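Local coordinates for protein thermosome subunit (Methanococcoides burtonii, PDB 3AQ1) that probably binds and hydrolyses ATP to assist the folding of unfolded proteins, as a member of the group II chaperonin family, at residues V52-L57 against A394-I398; R133-E137 against S320-T324. All coordinates share one frame; numbering follows the deposited sequence.

Interaction 1 of 2, residues V52-L57 against A394-I398; sequences VLSGEL and ALEVI
Glu56 lies across Ala394 and Val397, touching them with carbon for most of its length. Its CB sits 3.8 Å from Ala394 CB, and CG settles closer on the same methyl, at 3.6 Å. With CG anti to the backbone N (chi1 -153°) and a bend at chi2 (53°), the chain then swings over to Val397. There CD lies 3.9 Å from Val397 CG2, while OE1 rests against that methyl as a van der Waals neighbour. The other oxygen, OE2, forms a salt bridge to Lys60 one helical turn on. Cutting this side chain back to an alanine is likely to leave Lys60 without this mate, open a gap beside Val397 CG2 and take the CG contact from the Ala394 methyl.

The Ala394 methyl is also met by Leu53 CD1, at 3.7 Å, and by Leu57 CD2, so three side chains of one helix face converge on it. Leu53 reaches further as well: both its terminal methyls touch Leu395 CD2, and its CB faces Ile398 CD1 at 4.0 Å. At the other end of the contact Val52 CG1 meets Val397 CG2, 3.8 Å away, the two valines crossing at a slant. No hydrogen bond spans the two segments.

Behind this layer, Leu53 and Leu57 also touch helix 449-467, and Leu395 touches helix 364-378. Residues 394-397 make the type I turn joining helix 383-394 to helix 397-405, so helix 45-65 packs against the tight turn between two successive helices, in the mainly helical bundle characteristic of the chaperonin equatorial domain.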
ATOM      1  N   VAL A  52      14.806  18.907   0.128  1.00 47.69           N
ATOM      2  CA  VAL A  52      14.987  20.126  -0.643  1.00 47.13           C
ATOM      3  C   VAL A  52      14.248  21.278   0.019  1.00 46.68           C
ATOM      4  O   VAL A  52      14.741  22.411   0.062  1.00 45.10           O
ATOM      5  CB  VAL A  52      14.492  19.963  -2.110  1.00 39.99           C
ATOM      6  CG1 VAL A  52      14.517  21.295  -2.844  1.00 44.24           C
ATOM      7  CG2 VAL A  52      15.332  18.939  -2.835  1.00 38.12           C
ATOM      8  N   LEU A  53      13.050  20.999   0.523  1.00 43.80           N
ATOM      9  CA  LEU A  53      12.236  22.077   1.062  1.00 44.44           C
ATOM     10  C   LEU A  53      12.791  22.512   2.414  1.00 51.83           C
ATOM     11  O   LEU A  53      12.774  23.689   2.755  1.00 58.89           O
ATOM     12  CB  LEU A  53      10.763  21.683   1.140  1.00 38.14           C
ATOM     13  CG  LEU A  53       9.846  22.705   1.838  1.00 47.88           C
ATOM     14  CD1 LEU A  53       9.753  24.022   1.069  1.00 38.55           C
ATOM     15  CD2 LEU A  53       8.447  22.126   2.081  1.00 46.44           C
ATOM     16  N   SER A  54      13.304  21.545   3.160  1.00 48.12           N
ATOM     17  CA  SER A  54      13.964  21.796   4.429  1.00 53.17           C
ATOM     18  C   SER A  54      15.211  22.702   4.300  1.00 56.14           C
ATOM     19  O   SER A  54      15.357  23.676   5.045  1.00 54.72           O
ATOM     20  CB  SER A  54      14.321  20.461   5.079  1.00 55.73           C
ATOM     21  OG  SER A  54      15.071  20.647   6.262  1.00 67.77           O
ATOM     22  N   GLY A  55      16.108  22.378   3.371  1.00 49.94           N
ATOM     23  CA  GLY A  55      17.243  23.241   3.064  1.00 42.22           C
ATOM     24  C   GLY A  55      16.832  24.675   2.769  1.00 42.63           C
ATOM     25  O   GLY A  55      17.391  25.631   3.300  1.00 48.33           O
ATOM     26  N   GLU A  56      15.820  24.816   1.931  1.00 39.57           N
ATOM     27  CA  GLU A  56      15.306  26.107   1.542  1.00 47.05           C
ATOM     28  C   GLU A  56      14.744  26.878   2.724  1.00 55.07           C
ATOM     29  O   GLU A  56      14.936  28.084   2.835  1.00 63.58           O
ATOM     30  CB  GLU A  56      14.208  25.909   0.503  1.00 59.91           C
ATOM     31  CG  GLU A  56      14.051  27.073  -0.422  1.00 64.78           C
ATOM     32  CD  GLU A  56      15.365  27.441  -1.062  1.00 69.64           C
ATOM     33  OE1 GLU A  56      16.204  26.528  -1.275  1.00 62.56           O
ATOM     34  OE2 GLU A  56      15.551  28.645  -1.339  1.00 68.93           O
ATOM     35  N   LEU A  57      14.019  26.185   3.593  1.00 52.18           N
ATOM     36  CA  LEU A  57      13.429  26.826   4.755  1.00 42.03           C
ATOM     37  C   LEU A  57      14.533  27.304   5.679  1.00 52.59           C
ATOM     38  O   LEU A  57      14.476  28.427   6.194  1.00 48.39           O
ATOM     39  CB  LEU A  57      12.496  25.870   5.490  1.00 34.85           C
ATOM     40  CG  LEU A  57      11.172  25.595   4.778  1.00 45.65           C
ATOM     41  CD1 LEU A  57      10.380  24.448   5.430  1.00 45.44           C
ATOM     42  CD2 LEU A  57      10.340  26.861   4.693  1.00 41.66           C
ATOM     43  N   ALA A 394       9.709  29.241  -0.289  1.00 56.04           N
ATOM     44  CA  ALA A 394      10.544  28.054  -0.325  1.00 46.31           C
ATOM     45  C   ALA A 394       9.869  26.968  -1.150  1.00 49.37           C
ATOM     46  O   ALA A 394      10.536  26.185  -1.841  1.00 42.43           O
ATOM     47  CB  ALA A 394      10.824  27.569   1.082  1.00 43.43           C
ATOM     48  N   LEU A 395       8.542  26.930  -1.075  1.00 47.71           N
ATOM     49  CA  LEU A 395       7.763  25.933  -1.792  1.00 48.28           C
ATOM     50  C   LEU A 395       8.144  25.840  -3.273  1.00 56.08           C
ATOM     51  O   LEU A 395       8.241  24.752  -3.829  1.00 55.09           O
ATOM     52  CB  LEU A 395       6.278  26.232  -1.633  1.00 42.29           C
ATOM     53  CG  LEU A 395       5.820  25.882  -0.219  1.00 51.44           C
ATOM     54  CD1 LEU A 395       4.351  26.210  -0.008  1.00 41.21           C
ATOM     55  CD2 LEU A 395       6.102  24.398   0.066  1.00 53.41           C
ATOM     56  N   GLU A 396       8.379  26.981  -3.909  1.00 55.80           N
ATOM     57  CA  GLU A 396       8.674  26.995  -5.335  1.00 49.73           C
ATOM     58  C   GLU A 396      10.035  26.421  -5.666  1.00 51.97           C
ATOM     59  O   GLU A 396      10.429  26.389  -6.821  1.00 53.52           O
ATOM     60  CB  GLU A 396       8.551  28.395  -5.911  1.00 42.86           C
ATOM     61  CG  GLU A 396       7.123  28.895  -5.957  1.00 47.94           C
ATOM     62  CD  GLU A 396       6.993  30.265  -6.613  1.00 55.21           C
ATOM     63  OE1 GLU A 396       7.887  31.141  -6.414  1.00 47.52           O
ATOM     64  OE2 GLU A 396       5.975  30.454  -7.317  1.00 53.90           O
ATOM     65  N   VAL A 397      10.745  25.948  -4.656  1.00 54.33           N
ATOM     66  CA  VAL A 397      12.034  25.332  -4.896  1.00 54.97           C
ATOM     67  C   VAL A 397      11.828  23.960  -5.538  1.00 55.10           C
ATOM     68  O   VAL A 397      12.686  23.472  -6.267  1.00 64.85           O
ATOM     69  CB  VAL A 397      12.851  25.205  -3.603  1.00 56.41           C
ATOM     70  CG1 VAL A 397      12.305  24.066  -2.712  1.00 50.64           C
ATOM     71  CG2 VAL A 397      14.299  24.966  -3.945  1.00 56.41           C
ATOM     72  N   ILE A 398      10.675  23.356  -5.279  1.00 45.10           N
ATOM     73  CA  ILE A 398      10.345  22.044  -5.836  1.00 45.08           C
ATOM     74  C   ILE A 398      10.191  22.093  -7.354  1.00 41.59           C
ATOM     75  O   ILE A 398      10.858  21.348  -8.061  1.00 54.50           O
ATOM     76  CB  ILE A 398       9.077  21.408  -5.157  1.00 46.91           C
ATOM     77  CG1 ILE A 398       9.440  20.720  -3.843  1.00 44.59           C
ATOM     78  CG2 ILE A 398       8.465  20.362  -6.037  1.00 36.98           C
ATOM     79  CD1 ILE A 398      10.045  21.624  -2.814  1.00 48.66           C
TER

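Interaction 2 of 2, residues R133-E137 against S320-T324; sequences RSIVE and SKAVT
Lys321 lies alongside Glu137 and runs on past the Val136 carbonyl in the intermediate domain of the chaperonin fold, just before strand 323-329 enters its small mixed sheet. Lys321 gives up more surface than any other residue of the contact, and it does so with its aliphatic chain. Its CG is 3.8 Å from Glu137 CG, the two chains lying side by side and running opposite ways. A bend at chi2 (-59°) then carries the chain along the Val136 carbonyl, with CE 4.0 Å from Val136 O. The ammonium makes no hydrogen bond or salt bridge across the contact.

Ile135 comes next in buried surface. Its CG2 packs against the backbone of Lys321, 3.4 Å from Lys321 O, while the longer branch leads away from this segment. Ile135, in the bend after helix 121-132, also packs on Val145 of strand 144-145, Ile151 of strand 151-157 and Asn150 of helix 147-150.

Val323 closes the contact, its side chain set nearly perpendicular to that of Ile135. Its CG1 lies 3.8 Å from Ile135 CG2 and also touches Ser134 OG, at 3.4 Å; that hydroxyl has a weak hydrogen bond to Ala131 O.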
ATOM      1  N   ARG A 133     -11.065  -2.704  -4.418  1.00 55.74           N
ATOM      2  CA  ARG A 133     -12.477  -2.428  -4.132  1.00 48.89           C
ATOM      3  C   ARG A 133     -13.149  -3.500  -3.292  1.00 53.79           C
ATOM      4  O   ARG A 133     -14.185  -3.248  -2.689  1.00 65.42           O
ATOM      5  CB  ARG A 133     -13.285  -2.225  -5.418  1.00 37.92           C
ATOM      6  CG  ARG A 133     -13.226  -0.814  -5.947  1.00 49.83           C
ATOM      7  CD  ARG A 133     -13.929  -0.697  -7.265  1.00 63.49           C
ATOM      8  NE  ARG A 133     -15.360  -0.940  -7.148  1.00 78.34           N
ATOM      9  CZ  ARG A 133     -16.257  -0.430  -7.983  1.00 95.86           C
ATOM     10  NH1 ARG A 133     -15.859   0.352  -8.986  1.00 99.98           N
ATOM     11  NH2 ARG A 133     -17.548  -0.690  -7.817  1.00 97.29           N
ATOM     12  N   SER A 134     -12.570  -4.695  -3.257  1.00 48.39           N
ATOM     13  CA  SER A 134     -13.252  -5.821  -2.641  1.00 48.83           C
ATOM     14  C   SER A 134     -12.737  -6.115  -1.233  1.00 52.12           C
ATOM     15  O   SER A 134     -13.249  -6.996  -0.552  1.00 52.74           O
ATOM     16  CB  SER A 134     -13.181  -7.055  -3.549  1.00 48.72           C
ATOM     17  OG  SER A 134     -12.263  -8.023  -3.086  1.00 47.69           O
ATOM     18  N   ILE A 135     -11.731  -5.362  -0.798  1.00 48.09           N
ATOM     19  CA  ILE A 135     -11.264  -5.443   0.577  1.00 43.34           C
ATOM     20  C   ILE A 135     -11.403  -4.106   1.309  1.00 51.74           C
ATOM     21  O   ILE A 135     -10.834  -3.926   2.389  1.00 52.05           O
ATOM     22  CB  ILE A 135      -9.790  -5.886   0.658  1.00 47.37           C
ATOM     23  CG1 ILE A 135      -8.878  -4.836   0.012  1.00 38.51           C
ATOM     24  CG2 ILE A 135      -9.608  -7.239   0.005  1.00 43.07           C
ATOM     25  CD1 ILE A 135      -7.511  -4.806   0.590  1.00 44.60           C
ATOM     26  N   VAL A 136     -12.140  -3.163   0.718  1.00 52.87           N
ATOM     27  CA  VAL A 136     -12.409  -1.876   1.367  1.00 54.19           C
ATOM     28  C   VAL A 136     -13.264  -2.017   2.627  1.00 59.84           C
ATOM     29  O   VAL A 136     -14.387  -2.518   2.570  1.00 64.98           O
ATOM     30  CB  VAL A 136     -13.125  -0.890   0.424  1.00 56.03           C
ATOM     31  CG1 VAL A 136     -13.465   0.401   1.174  1.00 50.77           C
ATOM     32  CG2 VAL A 136     -12.268  -0.588  -0.791  1.00 62.25           C
ATOM     33  N   GLU A 137     -12.735  -1.564   3.759  1.00 71.04           N
ATOM     34  CA  GLU A 137     -13.453  -1.651   5.034  1.00 75.04           C
ATOM     35  C   GLU A 137     -14.027  -0.297   5.429  1.00 74.93           C
ATOM     36  O   GLU A 137     -13.401   0.737   5.218  1.00 73.50           O
ATOM     37  CB  GLU A 137     -12.537  -2.191   6.144  1.00 73.58           C
ATOM     38  CG  GLU A 137     -12.194  -3.675   5.997  1.00 82.49           C
ATOM     39  CD  GLU A 137     -11.120  -4.159   6.972  1.00 92.75           C
ATOM     40  OE1 GLU A 137      -9.982  -3.633   6.936  1.00 87.38           O
ATOM     41  OE2 GLU A 137     -11.410  -5.092   7.758  1.00 99.61           O
ATOM     42  N   SER A 320     -13.115 -12.650   7.054  1.00119.26           N
ATOM     43  CA  SER A 320     -12.360 -12.404   5.847  1.00116.69           C
ATOM     44  C   SER A 320     -12.954 -11.285   5.010  1.00101.40           C
ATOM     45  O   SER A 320     -14.061 -11.393   4.478  1.00 98.53           O
ATOM     46  CB  SER A 320     -12.227 -13.676   5.001  1.00133.75           C
ATOM     47  OG  SER A 320     -13.396 -13.923   4.234  1.00142.02           O
ATOM     48  N   LYS A 321     -12.208 -10.196   4.924  1.00 84.78           N
ATOM     49  CA  LYS A 321     -12.338  -9.303   3.793  1.00 83.71           C
ATOM     50  C   LYS A 321     -11.329  -9.817   2.757  1.00 72.69           C
ATOM     51  O   LYS A 321     -11.487  -9.609   1.548  1.00 61.14           O
ATOM     52  CB  LYS A 321     -12.043  -7.860   4.203  1.00 84.81           C
ATOM     53  CG  LYS A 321     -13.273  -7.083   4.644  1.00 80.52           C
ATOM     54  CD  LYS A 321     -14.300  -7.032   3.528  1.00 80.26           C
ATOM     55  CE  LYS A 321     -15.447  -6.103   3.882  1.00 90.86           C
ATOM     56  NZ  LYS A 321     -16.436  -6.026   2.773  1.00 94.91           N
ATOM     57  N   ALA A 322     -10.330 -10.535   3.272  1.00 56.80           N
ATOM     58  CA  ALA A 322      -9.229 -11.113   2.509  1.00 46.13           C
ATOM     59  C   ALA A 322      -9.574 -11.834   1.202  1.00 42.51           C
ATOM     60  O   ALA A 322     -10.602 -12.492   1.071  1.00 67.69           O
ATOM     61  CB  ALA A 322      -8.414 -12.029   3.411  1.00 45.85           C
ATOM     62  N   VAL A 323      -8.673 -11.703   0.243  1.00 40.50           N
ATOM     63  CA  VAL A 323      -8.801 -12.315  -1.072  1.00 49.47           C
ATOM     64  C   VAL A 323      -7.423 -12.708  -1.585  1.00 43.94           C
ATOM     65  O   VAL A 323      -6.411 -12.148  -1.197  1.00 51.45           O
ATOM     66  CB  VAL A 323      -9.396 -11.343  -2.116  1.00 44.53           C
ATOM     67  CG1 VAL A 323     -10.520 -10.542  -1.530  1.00 47.13           C
ATOM     68  CG2 VAL A 323      -8.336 -10.418  -2.621  1.00 42.67           C
ATOM     69  N   THR A 324      -7.391 -13.679  -2.469  1.00 43.97           N
ATOM     70  CA  THR A 324      -6.153 -14.053  -3.110  1.00 41.58           C
ATOM     71  C   THR A 324      -6.367 -13.833  -4.579  1.00 45.21           C
ATOM     72  O   THR A 324      -7.376 -14.260  -5.125  1.00 57.41           O
ATOM     73  CB  THR A 324      -5.839 -15.535  -2.876  1.00 42.90           C
ATOM     74  OG1 THR A 324      -5.674 -15.759  -1.474  1.00 55.56           O
ATOM     75  CG2 THR A 324      -4.570 -15.942  -3.598  1.00 42.82           C
TER

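The two contacts are about 40 Å apart between centres, with nearest atoms about 30 Å apart, and share no helix, strand or sheet. Along the chain the order is 52-57, 133-137, 320-324, 394-398, so both segments of interaction 2 fall between the two of interaction 1. This nesting follows the chaperonin architecture: the chain leaves the helical equatorial domain, passes through the intermediate domain to the apical domain, and returns the same way. Interaction 1 joins outgoing and returning chain in the equatorial bundle; interaction 2 does so in the intermediate domain. Both domains are thus assembled from two distant parts of the sequence, in a monomer captured in its open state.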